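Local coordinates for regulatory Subunit of Protein Kinase A (cAMP-dependent) from Euglena gracilis (Euglena gracilis, PDB 6RSX) that binds cyclic AMP in two tandem cyclic nucleotide-binding domains and probably controls a protein kinase catalytic subunit in response to it, at residues G68-K73 against A125-A130; Y82-G87 against A111-L116; C89-Q94 against H103-G108. All blocks are in the same frame, centred on the assembly; numbering follows the deposited sequence.

Contact 1: G68-K73 against A125-A130. With CMP (adenosine-3',5'-cyclic-monophosphate), chain B.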
loop_
_atom_site.group_PDB
_atom_site.type_symbol
_atom_site.label_atom_id
_atom_site.label_comp_id
_atom_site.label_asym_id
_atom_site.label_seq_id
_atom_site.Cartn_x
_atom_site.Cartn_y
_atom_site.Cartn_z
ATOM N N GLY A 68 -25.796 -5.358 -4.483
ATOM C CA GLY A 68 -25.867 -6.455 -5.419
ATOM C C GLY A 68 -25.575 -6.093 -6.871
ATOM O O GLY A 68 -25.399 -6.995 -7.688
ATOM N N HIS A 69 -25.481 -4.821 -7.201
ATOM C CA HIS A 69 -25.224 -4.436 -8.578
ATOM C C HIS A 69 -23.724 -4.368 -8.872
ATOM O O HIS A 69 -22.915 -3.963 -8.029
ATOM C CB HIS A 69 -25.903 -3.103 -8.868
ATOM C CG HIS A 69 -27.398 -3.199 -8.929
ATOM N ND1 HIS A 69 -28.122 -2.783 -10.026
ATOM C CD2 HIS A 69 -28.302 -3.671 -8.037
ATOM C CE1 HIS A 69 -29.408 -2.983 -9.803
ATOM N NE2 HIS A 69 -29.544 -3.527 -8.608
ATOM N N PHE A 70 -23.364 -4.758 -10.097
ATOM C CA PHE A 70 -21.964 -4.756 -10.530
ATOM C C PHE A 70 -21.559 -3.367 -11.010
ATOM O O PHE A 70 -22.160 -2.802 -11.945
ATOM C CB PHE A 70 -21.719 -5.782 -11.640
ATOM C CG PHE A 70 -21.727 -7.209 -11.167
ATOM C CD1 PHE A 70 -22.911 -7.925 -11.112
ATOM C CD2 PHE A 70 -20.552 -7.835 -10.751
ATOM C CE1 PHE A 70 -22.921 -9.249 -10.667
ATOM C CE2 PHE A 70 -20.564 -9.174 -10.288
ATOM C CZ PHE A 70 -21.732 -9.862 -10.246
ATOM N N ILE A 71 -20.500 -2.840 -10.417
ATOM C CA ILE A 71 -19.923 -1.588 -10.878
ATOM C C ILE A 71 -19.146 -1.804 -12.166
ATOM O O ILE A 71 -19.134 -0.942 -13.061
ATOM C CB ILE A 71 -19.041 -1.017 -9.754
ATOM C CG1 ILE A 71 -19.969 -0.620 -8.594
ATOM C CG2 ILE A 71 -18.283 0.196 -10.253
ATOM C CD1 ILE A 71 -19.409 -0.948 -7.251
ATOM N N MET A 72 -18.487 -2.953 -12.273
ATOM C CA MET A 72 -17.810 -3.381 -13.489
ATOM C C MET A 72 -17.785 -4.903 -13.508
ATOM O O MET A 72 -17.841 -5.563 -12.464
ATOM C CB MET A 72 -16.392 -2.841 -13.593
ATOM C CG MET A 72 -15.446 -3.300 -12.410
ATOM S SD MET A 72 -13.774 -2.619 -12.615
ATOM C CE MET A 72 -14.111 -0.889 -12.425
ATOM N N LYS A 73 -17.723 -5.460 -14.716
ATOM C CA LYS A 73 -17.607 -6.896 -14.876
ATOM C C LYS A 73 -16.258 -7.245 -15.467
ATOM O O LYS A 73 -15.737 -6.536 -16.335
ATOM C CB LYS A 73 -18.727 -7.455 -15.753
ATOM C CG LYS A 73 -20.077 -7.086 -15.243
ATOM C CD LYS A 73 -20.940 -8.316 -15.088
ATOM C CE LYS A 73 -20.290 -9.383 -14.199
ATOM N NZ LYS A 73 -21.148 -10.613 -14.185
ATOM N N ALA A 125 -9.800 -7.109 -15.062
ATOM C CA ALA A 125 -9.309 -8.372 -14.502
ATOM C C ALA A 125 -10.238 -9.007 -13.447
ATOM O O ALA A 125 -10.005 -10.144 -13.023
ATOM C CB ALA A 125 -7.904 -8.157 -13.884
ATOM N N ALA A 126 -11.266 -8.294 -13.006
ATOM C CA ALA A 126 -12.151 -8.786 -11.971
ATOM C C ALA A 126 -13.481 -8.088 -12.144
ATOM O O ALA A 126 -13.548 -6.980 -12.690
ATOM C CB ALA A 126 -11.544 -8.491 -10.584
ATOM N N SER A 127 -14.532 -8.734 -11.645
ATOM C CA SER A 127 -15.784 -8.045 -11.414
ATOM C C SER A 127 -15.754 -7.381 -10.036
ATOM O O SER A 127 -15.136 -7.900 -9.090
ATOM C CB SER A 127 -16.947 -9.033 -11.479
ATOM O OG SER A 127 -17.044 -9.664 -12.785
ATOM N N VAL A 128 -16.473 -6.276 -9.900
ATOM C CA VAL A 128 -16.581 -5.589 -8.600
ATOM C C VAL A 128 -18.059 -5.390 -8.312
ATOM O O VAL A 128 -18.748 -4.664 -9.049
ATOM C CB VAL A 128 -15.845 -4.244 -8.596
ATOM C CG1 VAL A 128 -15.898 -3.592 -7.188
ATOM C CG2 VAL A 128 -14.411 -4.428 -9.051
ATOM N N GLN A 129 -18.555 -6.038 -7.252
ATOM C CA GLN A 129 -19.989 -6.061 -6.972
ATOM C C GLN A 129 -20.287 -5.344 -5.665
ATOM O O GLN A 129 -19.644 -5.630 -4.649
ATOM C CB GLN A 129 -20.485 -7.507 -6.891
ATOM C CG GLN A 129 -21.965 -7.592 -6.622
ATOM C CD GLN A 129 -22.481 -9.023 -6.720
ATOM O OE1 GLN A 129 -21.752 -9.963 -6.451
ATOM N NE2 GLN A 129 -23.734 -9.184 -7.145
ATOM N N ALA A 130 -21.257 -4.434 -5.677
ATOM C CA ALA A 130 -21.645 -3.770 -4.438
ATOM C C ALA A 130 -22.236 -4.807 -3.490
ATOM O O ALA A 130 -23.107 -5.592 -3.876
ATOM C CB ALA A 130 -22.661 -2.673 -4.707
HETATM P P CMP B . -9.142 -3.517 -13.537
HETATM O O1P CMP B . -9.194 -2.217 -14.409
HETATM O O2P CMP B . -8.612 -4.800 -14.025
HETATM O "O5'" CMP B . -10.643 -3.889 -13.095
HETATM C "C5'" CMP B . -10.891 -4.734 -11.973
HETATM C "C4'" CMP B . -10.095 -4.182 -10.827
HETATM O "O4'" CMP B . -10.144 -4.969 -9.630
HETATM C "C3'" CMP B . -8.616 -4.109 -11.104
HETATM O "O3'" CMP B . -8.313 -3.146 -12.088
HETATM C "C2'" CMP B . -8.032 -3.830 -9.716
HETATM O "O2'" CMP B . -8.094 -2.435 -9.471
HETATM C "C1'" CMP B . -9.056 -4.562 -8.803
HETATM N N9 CMP B . -8.535 -5.756 -8.148
HETATM C C8 CMP B . -8.658 -6.037 -6.804
HETATM N N7 CMP B . -8.123 -7.224 -6.578
HETATM C C5 CMP B . -7.634 -7.661 -7.747
HETATM C C6 CMP B . -6.962 -8.825 -8.005
HETATM N N6 CMP B . -6.578 -9.919 -7.145
HETATM N N1 CMP B . -6.515 -9.100 -9.210
HETATM C C2 CMP B . -6.787 -8.208 -10.211
HETATM N N3 CMP B . -7.448 -7.026 -9.977
HETATM C C4 CMP B . -7.885 -6.772 -8.724
#
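Gln-129 NE2 donates to Gly-68 O at 2.8 Å, and the bond is almost straight (176° at the hydrogen). The acceptor lies in the plane of the amide, although the donor sits well above the carbonyl plane of Gly-68 and so is not aimed at a lone pair. The side chain gets there fully extended: CG stands opposite the backbone N (chi1 -179°), and the chain runs on without a kink across the ring of Phe-70. Amide and ring are stacked with their planes 19° apart, Gln-129 CD resting over the rim of one face, 3.7 Å from Phe-70 CZ. Gln-129 CB adds a CH-pi contact, 4.1 Å from the centroid of the Phe-70 ring, while Lys-73 CE lies over the opposite face. Replacing this glutamine by an alanine would probably leave Gly-68 O without its amide donor and take the stacked amide away from that face of Phe-70, only the CB contact remaining. The example illustrates how an edge strand of the cyclic nucleotide-binding beta-roll, a member of the cupin clan, is pinned to its neighbour around an irregularity. Phe-70 and Gln-129 form an antiparallel non-hydrogen-bonded pair, yet Met-72 is matched with Val-128, so a beta bulge intervenes at Ile-71. Val-128 therefore serves two residues: its O accepts from Ile-71 N at 2.9 Å, and its N donates to Met-72 O at 3.0 Å. Inside the barrel the side chains of Met-72 and Val-128 lie alongside each other, Met-72 CG 3.7 Å from Val-128 CG2. Ser-127 OG meets Lys-73 CE but is hydrogen-bonded to Gln-74 N. Beyond the strand, Ala-125 N donates to the phosphate oxygen O2P of cyclic AMP at 2.8 Å.

Contact 2: Y82-G87 against A111-L116. With CMP (adenosine-3',5'-cyclic-monophosphate), chain B.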
loop_
_atom_site.group_PDB
_atom_site.type_symbol
_atom_site.label_atom_id
_atom_site.label_comp_id
_atom_site.label_asym_id
_atom_site.label_seq_id
_atom_site.Cartn_x
_atom_site.Cartn_y
_atom_site.Cartn_z
ATOM N N TYR A 82 -12.005 4.132 -9.758
ATOM C CA TYR A 82 -12.954 4.402 -8.683
ATOM C C TYR A 82 -12.274 4.403 -7.318
ATOM O O TYR A 82 -11.334 3.633 -7.078
ATOM C CB TYR A 82 -14.084 3.337 -8.632
ATOM C CG TYR A 82 -14.941 3.309 -9.892
ATOM C CD1 TYR A 82 -16.026 4.163 -10.019
ATOM C CD2 TYR A 82 -14.699 2.372 -10.906
ATOM C CE1 TYR A 82 -16.844 4.139 -11.153
ATOM C CE2 TYR A 82 -15.498 2.340 -12.047
ATOM C CZ TYR A 82 -16.578 3.212 -12.155
ATOM O OH TYR A 82 -17.399 3.188 -13.247
ATOM N N VAL A 83 -12.777 5.259 -6.426
ATOM C CA VAL A 83 -12.480 5.146 -4.979
ATOM C C VAL A 83 -13.797 5.018 -4.225
ATOM O O VAL A 83 -14.735 5.779 -4.450
ATOM C CB VAL A 83 -11.670 6.357 -4.455
ATOM C CG1 VAL A 83 -11.252 6.161 -2.958
ATOM C CG2 VAL A 83 -10.427 6.621 -5.307
ATOM N N ILE A 84 -13.859 4.085 -3.266
ATOM C CA ILE A 84 -15.079 3.895 -2.498
ATOM C C ILE A 84 -15.207 5.014 -1.462
ATOM O O ILE A 84 -14.274 5.272 -0.692
ATOM C CB ILE A 84 -15.065 2.524 -1.800
ATOM C CG1 ILE A 84 -15.071 1.391 -2.856
ATOM C CG2 ILE A 84 -16.292 2.432 -0.900
ATOM C CD1 ILE A 84 -14.972 -0.049 -2.244
ATOM N N GLU A 85 -16.378 5.643 -1.412
ATOM C CA GLU A 85 -16.705 6.585 -0.353
ATOM C C GLU A 85 -17.485 5.895 0.770
ATOM O O GLU A 85 -17.124 6.034 1.948
ATOM C CB GLU A 85 -17.520 7.757 -0.919
ATOM C CG GLU A 85 -17.809 8.828 0.163
ATOM C CD GLU A 85 -18.526 10.038 -0.472
ATOM O OE1 GLU A 85 -19.455 9.824 -1.288
ATOM O OE2 GLU A 85 -18.090 11.181 -0.217
ATOM N N SER A 86 -18.516 5.115 0.417
ATOM C CA SER A 86 -19.358 4.392 1.384
ATOM C C SER A 86 -19.627 2.991 0.870
ATOM O O SER A 86 -19.713 2.765 -0.344
ATOM C CB SER A 86 -20.748 5.013 1.550
ATOM O OG SER A 86 -20.729 6.407 1.578
ATOM N N GLY A 87 -19.813 2.048 1.804
ATOM C CA GLY A 87 -20.216 0.712 1.437
ATOM C C GLY A 87 -19.018 -0.186 1.248
ATOM O O GLY A 87 -17.868 0.226 1.346
ATOM N N ALA A 111 -10.616 2.464 -0.505
ATOM C CA ALA A 111 -9.986 1.565 -1.457
ATOM C C ALA A 111 -10.269 2.034 -2.876
ATOM O O ALA A 111 -11.347 2.547 -3.191
ATOM C CB ALA A 111 -10.481 0.132 -1.295
ATOM N N SER A 112 -9.300 1.832 -3.726
ATOM C CA SER A 112 -9.546 2.158 -5.137
ATOM C C SER A 112 -9.549 0.867 -5.946
ATOM O O SER A 112 -8.984 -0.162 -5.537
ATOM C CB SER A 112 -8.495 3.144 -5.632
ATOM O OG SER A 112 -7.188 2.652 -5.391
ATOM N N PHE A 113 -10.147 0.955 -7.137
ATOM C CA PHE A 113 -10.162 -0.146 -8.084
ATOM C C PHE A 113 -10.380 0.398 -9.501
ATOM O O PHE A 113 -11.038 1.434 -9.723
ATOM C CB PHE A 113 -11.230 -1.221 -7.755
ATOM C CG PHE A 113 -12.619 -0.708 -7.692
ATOM C CD1 PHE A 113 -13.127 -0.158 -6.521
ATOM C CD2 PHE A 113 -13.470 -0.815 -8.800
ATOM C CE1 PHE A 113 -14.449 0.317 -6.464
ATOM C CE2 PHE A 113 -14.775 -0.354 -8.750
ATOM C CZ PHE A 113 -15.278 0.224 -7.578
ATOM N N GLY A 114 -9.872 -0.367 -10.455
ATOM C CA GLY A 114 -10.116 -0.101 -11.867
ATOM C C GLY A 114 -8.937 0.526 -12.583
ATOM O O GLY A 114 -9.092 0.998 -13.710
ATOM N N GLU A 115 -7.757 0.487 -11.986
ATOM C CA GLU A 115 -6.618 1.145 -12.606
ATOM C C GLU A 115 -5.980 0.293 -13.711
ATOM O O GLU A 115 -5.395 0.864 -14.640
ATOM C CB GLU A 115 -5.568 1.494 -11.525
ATOM C CG GLU A 115 -4.621 0.395 -11.124
ATOM C CD GLU A 115 -5.180 -0.590 -10.092
ATOM O OE1 GLU A 115 -6.370 -0.468 -9.699
ATOM O OE2 GLU A 115 -4.419 -1.502 -9.717
ATOM N N LEU A 116 -6.071 -1.043 -13.623
ATOM C CA LEU A 116 -5.282 -1.894 -14.516
ATOM C C LEU A 116 -5.710 -1.683 -15.965
ATOM O O LEU A 116 -4.866 -1.508 -16.855
ATOM C CB LEU A 116 -5.453 -3.354 -14.167
ATOM C CG LEU A 116 -4.894 -3.805 -12.777
ATOM C CD1 LEU A 116 -5.172 -5.276 -12.589
ATOM C CD2 LEU A 116 -3.402 -3.503 -12.676
HETATM P P CMP B . -9.142 -3.517 -13.537
HETATM O O1P CMP B . -9.194 -2.217 -14.409
HETATM O O2P CMP B . -8.612 -4.800 -14.025
HETATM O "O5'" CMP B . -10.643 -3.889 -13.095
HETATM C "C5'" CMP B . -10.891 -4.734 -11.973
HETATM C "C4'" CMP B . -10.095 -4.182 -10.827
HETATM O "O4'" CMP B . -10.144 -4.969 -9.630
HETATM C "C3'" CMP B . -8.616 -4.109 -11.104
HETATM O "O3'" CMP B . -8.313 -3.146 -12.088
HETATM C "C2'" CMP B . -8.032 -3.830 -9.716
HETATM O "O2'" CMP B . -8.094 -2.435 -9.471
HETATM C "C1'" CMP B . -9.056 -4.562 -8.803
HETATM N N9 CMP B . -8.535 -5.756 -8.148
HETATM C C8 CMP B . -8.658 -6.037 -6.804
HETATM N N7 CMP B . -8.123 -7.224 -6.578
HETATM C C5 CMP B . -7.634 -7.661 -7.747
HETATM C C6 CMP B . -6.962 -8.825 -8.005
HETATM N N6 CMP B . -6.578 -9.919 -7.145
HETATM N N1 CMP B . -6.515 -9.100 -9.210
HETATM C C2 CMP B . -6.787 -8.208 -10.211
HETATM N N3 CMP B . -7.448 -7.026 -9.977
HETATM C C4 CMP B . -7.885 -6.772 -8.724
#
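The phosphate-binding cassette of the cyclic nucleotide-binding domain starts in this contact, where strand 112-113 leaves the beta-roll and runs into helix 115-120. Phe-113, ending the strand, is joined to Tyr-82 as an antiparallel hydrogen-bonded pair: Tyr-82 N donates to Phe-113 O and Phe-113 N to Tyr-82 O, both at 2.9 Å. With CG lodged between backbone N and carbonyl carbon (chi1 58°), the ring of Phe-113 swings across to the base of Tyr-82. Tyr-82 CB then lies over one ring face, 3.7 Å from the centroid, in a CH-pi contact. The two rings themselves are nearly parallel, at 23°, but slid so far apart that they barely overlap. At the edge of the Phe-113 ring, CE1 meets Ile-84 CG1 at 3.8 Å, the two side chains crossing at about a right angle. Met-72 and Leu-136 also pack on this buried phenylalanine. Tyr-82 OH is hydrogen-bonded to Asn-80 ND2. Glu-115 OE2 makes a salt bridge with Arg-156 and a hydrogen bond with Tyr-175 OH, probably helping to position the carboxylate. Two groups grip O2' of cyclic AMP: Gly-114 N donates to it at 2.9 Å, and O2' in turn donates to Glu-115 OE1 at 2.6 Å.

Contact 3: C89-Q94 against H103-G108. With CMP (adenosine-3',5'-cyclic-monophosphate), chain B.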
loop_
_atom_site.group_PDB
_atom_site.type_symbol
_atom_site.label_atom_id
_atom_site.label_comp_id
_atom_site.label_asym_id
_atom_site.label_seq_id
_atom_site.Cartn_x
_atom_site.Cartn_y
_atom_site.Cartn_z
ATOM N N CYS A 89 -17.509 -3.586 -1.346
ATOM C CA CYS A 89 -17.594 -4.238 -2.653
ATOM C C CYS A 89 -16.836 -5.549 -2.611
ATOM O O CYS A 89 -15.794 -5.647 -1.948
ATOM C CB CYS A 89 -16.982 -3.363 -3.806
ATOM S SG CYS A 89 -17.898 -1.865 -4.161
ATOM N N ASN A 90 -17.338 -6.558 -3.314
ATOM C CA ASN A 90 -16.620 -7.816 -3.466
ATOM C C ASN A 90 -15.850 -7.816 -4.777
ATOM O O ASN A 90 -16.400 -7.452 -5.820
ATOM C CB ASN A 90 -17.568 -9.013 -3.441
ATOM C CG ASN A 90 -18.054 -9.321 -1.992
ATOM O OD1 ASN A 90 -17.456 -8.856 -1.033
ATOM N ND2 ASN A 90 -19.143 -10.049 -1.865
ATOM N N ILE A 91 -14.604 -8.261 -4.708
ATOM C CA ILE A 91 -13.771 -8.517 -5.881
ATOM C C ILE A 91 -13.960 -9.984 -6.241
ATOM O O ILE A 91 -13.676 -10.877 -5.426
ATOM C CB ILE A 91 -12.293 -8.221 -5.594
ATOM C CG1 ILE A 91 -12.097 -6.795 -5.086
ATOM C CG2 ILE A 91 -11.440 -8.541 -6.836
ATOM C CD1 ILE A 91 -12.673 -5.675 -6.009
ATOM N N LEU A 92 -14.467 -10.237 -7.446
ATOM C CA LEU A 92 -14.764 -11.585 -7.931
ATOM C C LEU A 92 -13.964 -11.849 -9.201
ATOM O O LEU A 92 -13.931 -11.003 -10.101
ATOM C CB LEU A 92 -16.265 -11.741 -8.226
ATOM C CG LEU A 92 -17.173 -11.390 -7.044
ATOM C CD1 LEU A 92 -18.501 -10.888 -7.479
ATOM C CD2 LEU A 92 -17.338 -12.662 -6.273
ATOM N N ILE A 93 -13.322 -13.009 -9.288
ATOM C CA ILE A 93 -12.510 -13.319 -10.460
ATOM C C ILE A 93 -12.870 -14.706 -10.985
ATOM O O ILE A 93 -12.829 -15.694 -10.247
ATOM C CB ILE A 93 -11.005 -13.211 -10.169
ATOM C CG1 ILE A 93 -10.673 -11.788 -9.685
ATOM C CG2 ILE A 93 -10.174 -13.607 -11.447
ATOM C CD1 ILE A 93 -9.194 -11.619 -9.224
ATOM N N GLN A 94 -13.218 -14.770 -12.272
ATOM C CA GLN A 94 -13.441 -16.044 -12.947
ATOM C C GLN A 94 -12.135 -16.542 -13.534
ATOM O O GLN A 94 -11.319 -15.747 -14.024
ATOM C CB GLN A 94 -14.431 -15.853 -14.127
ATOM C CG GLN A 94 -15.778 -15.303 -13.718
ATOM C CD GLN A 94 -16.427 -14.640 -14.884
ATOM O OE1 GLN A 94 -16.493 -13.410 -14.943
ATOM N NE2 GLN A 94 -16.903 -15.443 -15.836
ATOM N N HIS A 103 -14.949 -15.463 -5.155
ATOM C CA HIS A 103 -14.646 -14.363 -4.257
ATOM C C HIS A 103 -13.155 -14.313 -3.962
ATOM O O HIS A 103 -12.526 -15.315 -3.573
ATOM C CB HIS A 103 -15.421 -14.502 -2.945
ATOM C CG HIS A 103 -15.111 -13.412 -1.969
ATOM N ND1 HIS A 103 -14.162 -13.546 -0.982
ATOM C CD2 HIS A 103 -15.599 -12.154 -1.852
ATOM C CE1 HIS A 103 -14.083 -12.424 -0.288
ATOM N NE2 HIS A 103 -14.940 -11.561 -0.802
ATOM N N LYS A 104 -12.593 -13.134 -4.107
ATOM C CA LYS A 104 -11.177 -12.930 -3.821
ATOM C C LYS A 104 -10.932 -12.043 -2.606
ATOM O O LYS A 104 -10.081 -12.374 -1.766
ATOM C CB LYS A 104 -10.449 -12.324 -5.032
ATOM C CG LYS A 104 -10.335 -13.265 -6.257
ATOM C CD LYS A 104 -9.508 -14.494 -5.941
ATOM C CE LYS A 104 -9.619 -15.578 -7.005
ATOM N NZ LYS A 104 -8.621 -16.675 -6.733
ATOM N N SER A 105 -11.674 -10.943 -2.465
ATOM C CA SER A 105 -11.496 -10.038 -1.333
ATOM C C SER A 105 -12.695 -9.113 -1.271
ATOM O O SER A 105 -13.494 -9.030 -2.214
ATOM C CB SER A 105 -10.196 -9.230 -1.439
ATOM O OG SER A 105 -10.242 -8.288 -2.503
ATOM N N THR A 106 -12.811 -8.415 -0.147
ATOM C CA THR A 106 -13.821 -7.386 0.046
ATOM C C THR A 106 -13.095 -6.088 0.327
ATOM O O THR A 106 -12.138 -6.080 1.118
ATOM C CB THR A 106 -14.762 -7.765 1.203
ATOM O OG1 THR A 106 -15.312 -9.057 0.947
ATOM C CG2 THR A 106 -15.865 -6.738 1.408
ATOM N N ILE A 107 -13.543 -4.993 -0.309
ATOM C CA ILE A 107 -12.908 -3.695 -0.128
ATOM C C ILE A 107 -13.941 -2.686 0.368
ATOM O O ILE A 107 -15.163 -2.860 0.232
ATOM C CB ILE A 107 -12.217 -3.193 -1.437
ATOM C CG1 ILE A 107 -13.198 -3.166 -2.593
ATOM C CG2 ILE A 107 -11.059 -4.136 -1.762
ATOM C CD1 ILE A 107 -12.632 -2.417 -3.857
ATOM N N GLY A 108 -13.438 -1.600 0.934
ATOM C CA GLY A 108 -14.326 -0.617 1.505
ATOM C C GLY A 108 -13.847 0.804 1.341
ATOM O O GLY A 108 -12.990 1.089 0.500
HETATM P P CMP B . -9.142 -3.517 -13.537
HETATM O O1P CMP B . -9.194 -2.217 -14.409
HETATM O O2P CMP B . -8.612 -4.800 -14.025
HETATM O "O5'" CMP B . -10.643 -3.889 -13.095
HETATM C "C5'" CMP B . -10.891 -4.734 -11.973
HETATM C "C4'" CMP B . -10.095 -4.182 -10.827
HETATM O "O4'" CMP B . -10.144 -4.969 -9.630
HETATM C "C3'" CMP B . -8.616 -4.109 -11.104
HETATM O "O3'" CMP B . -8.313 -3.146 -12.088
HETATM C "C2'" CMP B . -8.032 -3.830 -9.716
HETATM O "O2'" CMP B . -8.094 -2.435 -9.471
HETATM C "C1'" CMP B . -9.056 -4.562 -8.803
HETATM N N9 CMP B . -8.535 -5.756 -8.148
HETATM C C8 CMP B . -8.658 -6.037 -6.804
HETATM N N7 CMP B . -8.123 -7.224 -6.578
HETATM C C5 CMP B . -7.634 -7.661 -7.747
HETATM C C6 CMP B . -6.962 -8.825 -8.005
HETATM N N6 CMP B . -6.578 -9.919 -7.145
HETATM N N1 CMP B . -6.515 -9.100 -9.210
HETATM C C2 CMP B . -6.787 -8.208 -10.211
HETATM N N3 CMP B . -7.448 -7.026 -9.977
HETATM C C4 CMP B . -7.885 -6.772 -8.724
#
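Asn-90 and Thr-106 lie side by side and point the same way, close enough for Thr-106 OG1 to donate to Asn-90 OD1 at 2.9 Å, tilted 30° from the plane of that carbonyl. OG1 also accepts from His-103 NE2, nearly in the plane of the imidazole, which is turned almost perpendicular to the Asn-90 amide (84°) and presents its edge to it. His-103 is modelled in two conformations, so this last link may be only partly occupied. On the other face of the sheet Ile-91 and Ile-107 cross instead of running alongside, at about a right angle, with Ile-91 CD1 3.9 Å from Ile-107 CD1. Ile-93 and Lys-104 also cross at about a right angle, Ile-93 CD1 to Lys-104 CG 3.6 Å. The setting is a beta hairpin of strands 89-93 and 102-107 at the edge of one sheet of the beta-roll, and it carries a classic beta bulge: Lys-104 and Ser-105 both face Ile-91. Ile-91 N donates to Ser-105 O and Lys-104 N donates to Ile-91 O, each at 2.8 Å, and the pairing beyond moves on by one residue to Leu-92 and His-103. Two isoleucines of strand 89-93 reach the bound cyclic AMP. In Ile-91, CG1 stands beside the backbone N (chi1 -55°) and CG2 anti to it; CG2 makes the closer approach to the adenine, while CD1 meets Ile-107 and also comes near C8. Ile-91 CG2 approaches N7 of cyclic AMP at 3.6 Å, and Ile-93 CD1 approaches N1 at 3.7 Å, both over the same face of the base.

Three contacts of one beta-roll all touch a single cyclic AMP: contact 1 mainly at the phosphate and the adjoining ribose, contact 2 mainly at the ribose O2', contact 3 at the adenine. Contacts 1 and 3, with centres about 8 Å apart, share a sheet, and Ser-127 N probably bonds to Leu-92 O at 2.8 Å. Contact 2 belongs to the facing sheet, its centre about 11 Å from that of contact 1 and 12 Å from that of contact 3. The sheets meet through side chains at Phe-113, whose CD2 lies 3.7 Å from Met-72 CE and whose CD1 lies 3.5 Å from Ile-107 CD1. In sequence, contact 3 nests within contact 2, and contact 2 within contact 1.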